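Local structure of beta-lactamase-like protein (Koribacter versatilis, 6B9V) at residues Tyr168-Gly171 with Ser172-Tyr175; Pro57-Arg60 with Glu61-Arg65; Arg243-Ala247 with Gly248-Ala252. The protein is a diphosphatase of the PhnP family, probably metal-dependent, with a metallo-beta-lactamase-like fold, that cleaves reactive FAD photoproducts. All coordinates share one frame; numbering follows the deposited sequence.

In the fold
All three contacts are local, each made by one unbroken run of chain, but they sit at different depths. Contact 1, a hairpin turn, and contact 2, the first turns of a helix, are buried; contact 3, between a helix end and a short strand, is only partly so. Contacts 1 and 3 reach the same seven-stranded sheet, 3 at one outermost strand, 249-251, with centres about 20 Å apart. Contact 2 belongs to the unit 49-53, 59-66, 73-75 of the other sheet and alone meets the second subunit. Paired strand bonds dominate contact 1, helical bonds and charged groups contact 2, and apolar packing round one turn bond contact 3.

Contact 1: residues Tyr168-Gly171 with Ser172-Tyr175; sequences YRFG and SAAY
The ring of F170 takes the carbonyl oxygen A173 O over one face, 4.0 Å above the plane and over its centre, while CB of Y175 lies at the ring edge, 4.1 Å from F170 CE1. F170 CE2 also touches A173 CB at 3.7 Å. With chi1 at 35°, CG sits between the backbone N and the carbonyl carbon, which turns the ring back across the neighbouring strand. The side chains of F170 and Y175 run side by side in the same direction; F153 stacks on the F170 ring. Y175 lies about 6 Å, side chain to side chain, from manganese ligands H83 and D178.

Strands 168-170 and 173-175 are antiparallel (163° between their directions). F170 and A173 form a hydrogen-bonded pair, F170 N to A173 O at 2.8 Å and A173 N to F170 O at 3.0 Å, closing a type II' turn with G171 at positive phi. Y168 and Y175 form the next such pair. Between them R169 and A174 are a non-hydrogen-bonded pair; the arginine reaches M189 O and R191 O. Y168, F170, A173 and Y175 share one face, opposite R169 and A174. Two reciprocal bond pairs and the apolar contacts of F170 thus fix a tight beta hairpin.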
loop_
_atom_site.group_PDB
_atom_site.type_symbol
_atom_site.label_atom_id
_atom_site.label_comp_id
_atom_site.label_asym_id
_atom_site.label_seq_id
_atom_site.Cartn_x
_atom_site.Cartn_y
_atom_site.Cartn_z
ATOM N N TYR A 168 15.453 -8.922 -15.382
ATOM C CA TYR A 168 15.703 -8.224 -16.644
ATOM C C TYR A 168 17.102 -7.676 -16.744
ATOM O O TYR A 168 17.640 -7.184 -15.772
ATOM C CB TYR A 168 14.700 -7.074 -16.834
ATOM C CG TYR A 168 13.278 -7.565 -16.911
ATOM C CD1 TYR A 168 12.486 -7.655 -15.771
ATOM C CD2 TYR A 168 12.738 -7.974 -18.126
ATOM C CE1 TYR A 168 11.175 -8.131 -15.845
ATOM C CE2 TYR A 168 11.445 -8.444 -18.211
ATOM C CZ TYR A 168 10.668 -8.522 -17.074
ATOM O OH TYR A 168 9.389 -8.998 -17.185
ATOM N N ARG A 169 17.681 -7.752 -17.941
ATOM C CA ARG A 169 18.947 -7.097 -18.186
ATOM C C ARG A 169 18.694 -5.926 -19.121
ATOM O O ARG A 169 17.976 -6.049 -20.107
ATOM C CB ARG A 169 19.980 -8.047 -18.805
ATOM C CG ARG A 169 21.280 -7.343 -19.162
ATOM C CD ARG A 169 22.339 -8.291 -19.687
ATOM N NE ARG A 169 23.584 -7.572 -19.968
ATOM C CZ ARG A 169 24.807 -8.093 -19.841
ATOM N NH1 ARG A 169 24.962 -9.345 -19.429
ATOM N NH2 ARG A 169 25.880 -7.355 -20.121
ATOM N N PHE A 170 19.293 -4.789 -18.815
ATOM C CA PHE A 170 19.129 -3.607 -19.639
ATOM C C PHE A 170 20.469 -2.876 -19.670
ATOM O O PHE A 170 20.947 -2.389 -18.640
ATOM C CB PHE A 170 17.984 -2.722 -19.110
ATOM C CG PHE A 170 17.855 -2.710 -17.600
ATOM C CD1 PHE A 170 17.196 -3.734 -16.934
ATOM C CD2 PHE A 170 18.350 -1.648 -16.852
ATOM C CE1 PHE A 170 17.075 -3.731 -15.550
ATOM C CE2 PHE A 170 18.220 -1.634 -15.465
ATOM C CZ PHE A 170 17.583 -2.678 -14.816
ATOM N N GLY A 171 21.088 -2.851 -20.848
ATOM C CA GLY A 171 22.419 -2.278 -20.996
ATOM C C GLY A 171 23.401 -2.967 -20.059
ATOM O O GLY A 171 23.457 -4.198 -20.004
ATOM N N SER A 172 24.150 -2.183 -19.291
ATOM C CA SER A 172 25.132 -2.759 -18.372
ATOM C C SER A 172 24.553 -3.049 -16.983
ATOM O O SER A 172 25.311 -3.278 -16.033
ATOM C CB SER A 172 26.348 -1.833 -18.240
ATOM O OG SER A 172 25.952 -0.543 -17.805
ATOM N N ALA A 173 23.228 -3.057 -16.857
ATOM C CA ALA A 173 22.624 -3.366 -15.557
ATOM C C ALA A 173 21.670 -4.567 -15.627
ATOM O O ALA A 173 21.141 -4.872 -16.687
ATOM C CB ALA A 173 21.900 -2.146 -15.028
ATOM N N ALA A 174 21.463 -5.257 -14.509
ATOM C CA ALA A 174 20.478 -6.333 -14.465
ATOM C C ALA A 174 19.817 -6.400 -13.091
ATOM O O ALA A 174 20.431 -6.131 -12.055
ATOM C CB ALA A 174 21.106 -7.685 -14.835
ATOM N N TYR A 175 18.543 -6.750 -13.099
ATOM C CA TYR A 175 17.740 -6.760 -11.894
ATOM C C TYR A 175 17.056 -8.111 -11.773
ATOM O O TYR A 175 16.190 -8.456 -12.587
ATOM C CB TYR A 175 16.716 -5.630 -11.938
ATOM C CG TYR A 175 15.839 -5.553 -10.712
ATOM C CD1 TYR A 175 16.315 -5.004 -9.532
ATOM C CD2 TYR A 175 14.529 -6.031 -10.740
ATOM C CE1 TYR A 175 15.497 -4.920 -8.387
ATOM C CE2 TYR A 175 13.714 -5.960 -9.605
ATOM C CZ TYR A 175 14.207 -5.401 -8.440
ATOM O OH TYR A 175 13.398 -5.321 -7.309
#

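Contact 2: residues Pro57-Arg60 with Glu61-Arg65; sequences PDFR and EQALR
The first turns of helix 59-66, in the beta-alpha-beta unit of strands 49-53 and 73-75, bring F59 against A63 and R60 against L64, each pair four residues apart. CB of A63 lies over one face of the F59 ring in a CH-pi contact, 4.2 Å from the centroid and 22° off the ring normal; F59 CZ is its nearest ring atom at 3.9 Å. In the second pair, L64 CD1 rests over the centre of the R60 guanidinium, 3.6 Å from R60 CZ. The arginine chain is extended from CG to NE, with CG anti to the backbone N (chi1 175°), and this carries the planar group under L64 CD1 and on to the second subunit, where R60 NH2 bonds P19 O; I21 of that subunit packs on F59, A63 and L64.

D58 holds the N-cap position, but its carboxylate makes no capping bond. Instead D58 OD2 forms a salt bridge with R39, and one water donates to both D58 OD1 (2.9 Å) and E61 OE1 (2.7 Å), linking two acidic groups whose like charges are probably eased by R39 and by R36, the partner of E61 OE2. The extended side chain of Q62 runs alongside the first turn, its CG 3.3 Å from D58 O; OE1 bonds T56 OG1 and NE2 bonds R39 O.

Three bonds, including Q62 N to D58 O at 2.9 Å with an N-H...O angle of 162°, repeat the i to i+4 spacing of a regular alpha-helix, here one whose N-terminal turns form part of a subunit interface.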
loop_
_atom_site.group_PDB
_atom_site.type_symbol
_atom_site.label_atom_id
_atom_site.label_comp_id
_atom_site.label_asym_id
_atom_site.label_seq_id
_atom_site.Cartn_x
_atom_site.Cartn_y
_atom_site.Cartn_z
ATOM N N PRO A 57 2.892 -2.630 -3.043
ATOM C CA PRO A 57 1.898 -1.949 -2.210
ATOM C C PRO A 57 2.394 -0.612 -1.659
ATOM O O PRO A 57 1.565 0.183 -1.211
ATOM C CB PRO A 57 1.647 -2.947 -1.072
ATOM C CG PRO A 57 2.828 -3.958 -1.153
ATOM C CD PRO A 57 3.112 -4.023 -2.615
ATOM N N ASP A 58 3.703 -0.362 -1.687
ATOM C CA ASP A 58 4.233 0.940 -1.257
ATOM C C ASP A 58 4.404 1.940 -2.395
ATOM O O ASP A 58 5.054 2.964 -2.220
ATOM C CB ASP A 58 5.584 0.756 -0.539
ATOM C CG ASP A 58 5.462 -0.108 0.694
ATOM O OD1 ASP A 58 4.499 0.098 1.469
ATOM O OD2 ASP A 58 6.311 -1.010 0.895
ATOM N N PHE A 59 3.796 1.671 -3.543
ATOM C CA PHE A 59 4.070 2.511 -4.705
ATOM C C PHE A 59 3.726 3.988 -4.492
ATOM O O PHE A 59 4.497 4.850 -4.888
ATOM C CB PHE A 59 3.344 2.007 -5.954
ATOM C CG PHE A 59 3.501 2.944 -7.124
ATOM C CD1 PHE A 59 4.717 3.041 -7.788
ATOM C CD2 PHE A 59 2.463 3.777 -7.504
ATOM C CE1 PHE A 59 4.886 3.934 -8.830
ATOM C CE2 PHE A 59 2.630 4.688 -8.556
ATOM C CZ PHE A 59 3.836 4.758 -9.217
ATOM N N ARG A 60 2.590 4.306 -3.877
ATOM C CA ARG A 60 2.288 5.735 -3.668
ATOM C C ARG A 60 3.434 6.446 -2.914
ATOM O O ARG A 60 3.939 7.488 -3.364
ATOM C CB ARG A 60 0.965 5.926 -2.902
ATOM C CG ARG A 60 0.698 7.405 -2.557
ATOM C CD ARG A 60 -0.700 7.590 -1.954
ATOM N NE ARG A 60 -0.901 8.964 -1.485
ATOM C CZ ARG A 60 -0.504 9.434 -0.310
ATOM N NH1 ARG A 60 0.114 8.642 0.560
ATOM N NH2 ARG A 60 -0.724 10.713 -0.008
ATOM N N GLU A 61 3.854 5.858 -1.789
ATOM C CA GLU A 61 4.943 6.413 -0.980
ATOM C C GLU A 61 6.239 6.518 -1.796
ATOM O O GLU A 61 6.955 7.522 -1.716
ATOM C CB GLU A 61 5.187 5.555 0.281
ATOM C CG GLU A 61 6.322 6.084 1.209
ATOM C CD GLU A 61 6.487 5.308 2.552
ATOM O OE1 GLU A 61 5.624 4.462 2.943
ATOM O OE2 GLU A 61 7.501 5.569 3.241
ATOM N N GLN A 62 6.542 5.470 -2.562
ATOM C CA GLN A 62 7.778 5.435 -3.365
ATOM C C GLN A 62 7.792 6.546 -4.431
ATOM O O GLN A 62 8.809 7.237 -4.641
ATOM C CB GLN A 62 7.963 4.039 -4.005
ATOM C CG GLN A 62 8.238 2.928 -2.938
ATOM C CD GLN A 62 8.133 1.484 -3.444
ATOM O OE1 GLN A 62 7.321 1.164 -4.306
ATOM N NE2 GLN A 62 8.947 0.585 -2.856
ATOM N N ALA A 63 6.647 6.727 -5.082
ATOM C CA ALA A 63 6.505 7.752 -6.105
ATOM C C ALA A 63 6.598 9.160 -5.511
ATOM O O ALA A 63 7.264 10.030 -6.062
ATOM C CB ALA A 63 5.170 7.578 -6.853
ATOM N N LEU A 64 5.929 9.386 -4.388
ATOM C CA LEU A 64 5.957 10.708 -3.760
ATOM C C LEU A 64 7.363 11.047 -3.312
ATOM O O LEU A 64 7.844 12.155 -3.524
ATOM C CB LEU A 64 4.992 10.764 -2.565
ATOM C CG LEU A 64 3.511 10.727 -2.917
ATOM C CD1 LEU A 64 2.689 10.593 -1.636
ATOM C CD2 LEU A 64 3.126 12.014 -3.692
ATOM N N ARG A 65 8.014 10.058 -2.702
ATOM C CA ARG A 65 9.399 10.129 -2.255
ATOM C C ARG A 65 10.349 10.589 -3.352
ATOM O O ARG A 65 11.285 11.372 -3.117
ATOM C CB ARG A 65 9.828 8.728 -1.793
ATOM C CG ARG A 65 10.775 8.653 -0.681
ATOM C CD ARG A 65 10.411 7.446 0.138
ATOM N NE ARG A 65 10.796 6.173 -0.475
ATOM C CZ ARG A 65 11.366 5.213 0.239
ATOM N NH1 ARG A 65 11.584 5.439 1.524
ATOM N NH2 ARG A 65 11.721 4.059 -0.304
HETATM O O HOH W 1 3.758 2.846 1.805
#

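Contact 3: residues Arg243-Ala247 with Gly248-Ala252; sequences RQLPA and GIQLA
L245 and I249 carry most of this contact, with P246, A247 and G248 leading the chain between them from the end of helix 238-244 into strand 249-251. The leucine points toward the strand and packs mainly on its backbone: L245 CB is 3.4 Å from I249 O, and CD1 reaches 3.8 Å from Q250 CA. The CG1 branch of I249 stands anti to its own carbonyl carbon (chi1 -57°) and extends to CD1, which reaches 4.1 Å from P246 CB and about as far from CG of the same ring, so the isoleucine tip meets one side of the proline obliquely. Helix 212-222 adds V216 against L245, E220 against P246 and A219 against I249.

The reversal is a type II beta turn from P246 to I249. Its closing bond runs from I249 N to P246 O at 3.1 Å, bent to 140° at the hydrogen, with the N-H donor tilted 29° from the plane of the P246 carbonyl. G248 takes the third position with positive phi, as is usual in this turn.

Q250 bends at chi2 and curls back along its own strand. Its NE2 gives a bond to I249 O at 2.7 Å, with the acceptor in the plane of the amide, and another to N242 O in the preceding helix. The I249 carbonyl thus has a polar partner even though L245 lies against it. The modest turn bond closes the reversal, pairing with strand 226-230 and the bond from L251 N to N242 OD1 hold the edge strand, and the Q250 amide and apolar packing contribute.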
loop_
_atom_site.group_PDB
_atom_site.type_symbol
_atom_site.label_atom_id
_atom_site.label_comp_id
_atom_site.label_asym_id
_atom_site.label_seq_id
_atom_site.Cartn_x
_atom_site.Cartn_y
_atom_site.Cartn_z
ATOM N N ARG A 243 29.520 -4.497 6.342
ATOM C CA ARG A 243 30.897 -4.456 6.827
ATOM C C ARG A 243 31.605 -5.788 6.574
ATOM O O ARG A 243 32.832 -5.838 6.445
ATOM C CB ARG A 243 30.920 -4.096 8.322
ATOM C CG ARG A 243 32.256 -3.577 8.845
ATOM C CD ARG A 243 32.063 -2.666 10.064
ATOM N NE ARG A 243 31.343 -3.325 11.152
ATOM C CZ ARG A 243 30.146 -2.952 11.596
ATOM N NH1 ARG A 243 29.527 -1.910 11.052
ATOM N NH2 ARG A 243 29.568 -3.617 12.591
ATOM N N GLN A 244 30.831 -6.866 6.484
ATOM C CA GLN A 244 31.402 -8.207 6.389
ATOM C C GLN A 244 31.465 -8.788 4.961
ATOM O O GLN A 244 32.147 -9.785 4.746
ATOM C CB GLN A 244 30.619 -9.182 7.286
ATOM C CG GLN A 244 30.987 -9.142 8.781
ATOM C CD GLN A 244 29.773 -8.993 9.700
ATOM O OE1 GLN A 244 28.747 -9.661 9.523
ATOM N NE2 GLN A 244 29.881 -8.097 10.673
ATOM N N LEU A 245 30.773 -8.177 3.997
ATOM C CA LEU A 245 30.708 -8.710 2.627
ATOM C C LEU A 245 31.977 -8.426 1.819
ATOM O O LEU A 245 32.721 -7.501 2.133
ATOM C CB LEU A 245 29.487 -8.121 1.892
ATOM C CG LEU A 245 28.121 -8.613 2.354
ATOM C CD1 LEU A 245 27.034 -7.758 1.681
ATOM C CD2 LEU A 245 27.906 -10.090 2.026
ATOM N N PRO A 246 32.229 -9.227 0.769
ATOM C CA PRO A 246 33.396 -8.985 -0.086
ATOM C C PRO A 246 33.318 -7.652 -0.814
ATOM O O PRO A 246 32.212 -7.169 -1.066
ATOM C CB PRO A 246 33.341 -10.141 -1.089
ATOM C CG PRO A 246 32.605 -11.205 -0.401
ATOM C CD PRO A 246 31.580 -10.513 0.456
ATOM N N ALA A 247 34.472 -7.081 -1.159
ATOM C CA ALA A 247 34.502 -5.876 -1.983
ATOM C C ALA A 247 33.647 -6.070 -3.228
ATOM O O ALA A 247 33.652 -7.137 -3.834
ATOM C CB ALA A 247 35.937 -5.517 -2.371
ATOM N N GLY A 248 32.885 -5.048 -3.583
ATOM C CA GLY A 248 32.057 -5.117 -4.774
ATOM C C GLY A 248 30.683 -5.731 -4.571
ATOM O O GLY A 248 29.913 -5.848 -5.528
ATOM N N ILE A 249 30.382 -6.131 -3.335
ATOM C CA ILE A 249 29.108 -6.758 -3.001
ATOM C C ILE A 249 28.501 -6.070 -1.779
ATOM O O ILE A 249 29.154 -5.961 -0.746
ATOM C CB ILE A 249 29.291 -8.280 -2.719
ATOM C CG1 ILE A 249 29.936 -8.974 -3.921
ATOM C CG2 ILE A 249 27.976 -8.935 -2.384
ATOM C CD1 ILE A 249 30.225 -10.470 -3.706
ATOM N N GLN A 250 27.275 -5.568 -1.890
ATOM C CA GLN A 250 26.664 -4.872 -0.751
ATOM C C GLN A 250 25.160 -5.090 -0.724
ATOM O O GLN A 250 24.558 -5.334 -1.771
ATOM C CB GLN A 250 26.946 -3.361 -0.817
ATOM C CG GLN A 250 28.393 -2.923 -0.673
ATOM C CD GLN A 250 28.894 -2.963 0.763
ATOM O OE1 GLN A 250 28.851 -1.953 1.472
ATOM N NE2 GLN A 250 29.393 -4.123 1.192
ATOM N N LEU A 251 24.535 -4.976 0.453
ATOM C CA LEU A 251 23.081 -4.849 0.488
ATOM C C LEU A 251 22.688 -3.502 -0.107
ATOM O O LEU A 251 23.314 -2.476 0.205
ATOM C CB LEU A 251 22.529 -4.947 1.926
ATOM C CG LEU A 251 22.915 -6.171 2.771
ATOM C CD1 LEU A 251 22.235 -6.086 4.137
ATOM C CD2 LEU A 251 22.519 -7.457 2.074
ATOM N N ALA A 252 21.665 -3.494 -0.959
ATOM C CA ALA A 252 21.062 -2.220 -1.385
ATOM C C ALA A 252 20.372 -1.502 -0.222
ATOM O O ALA A 252 20.203 -2.069 0.864
ATOM C CB ALA A 252 20.067 -2.446 -2.513
#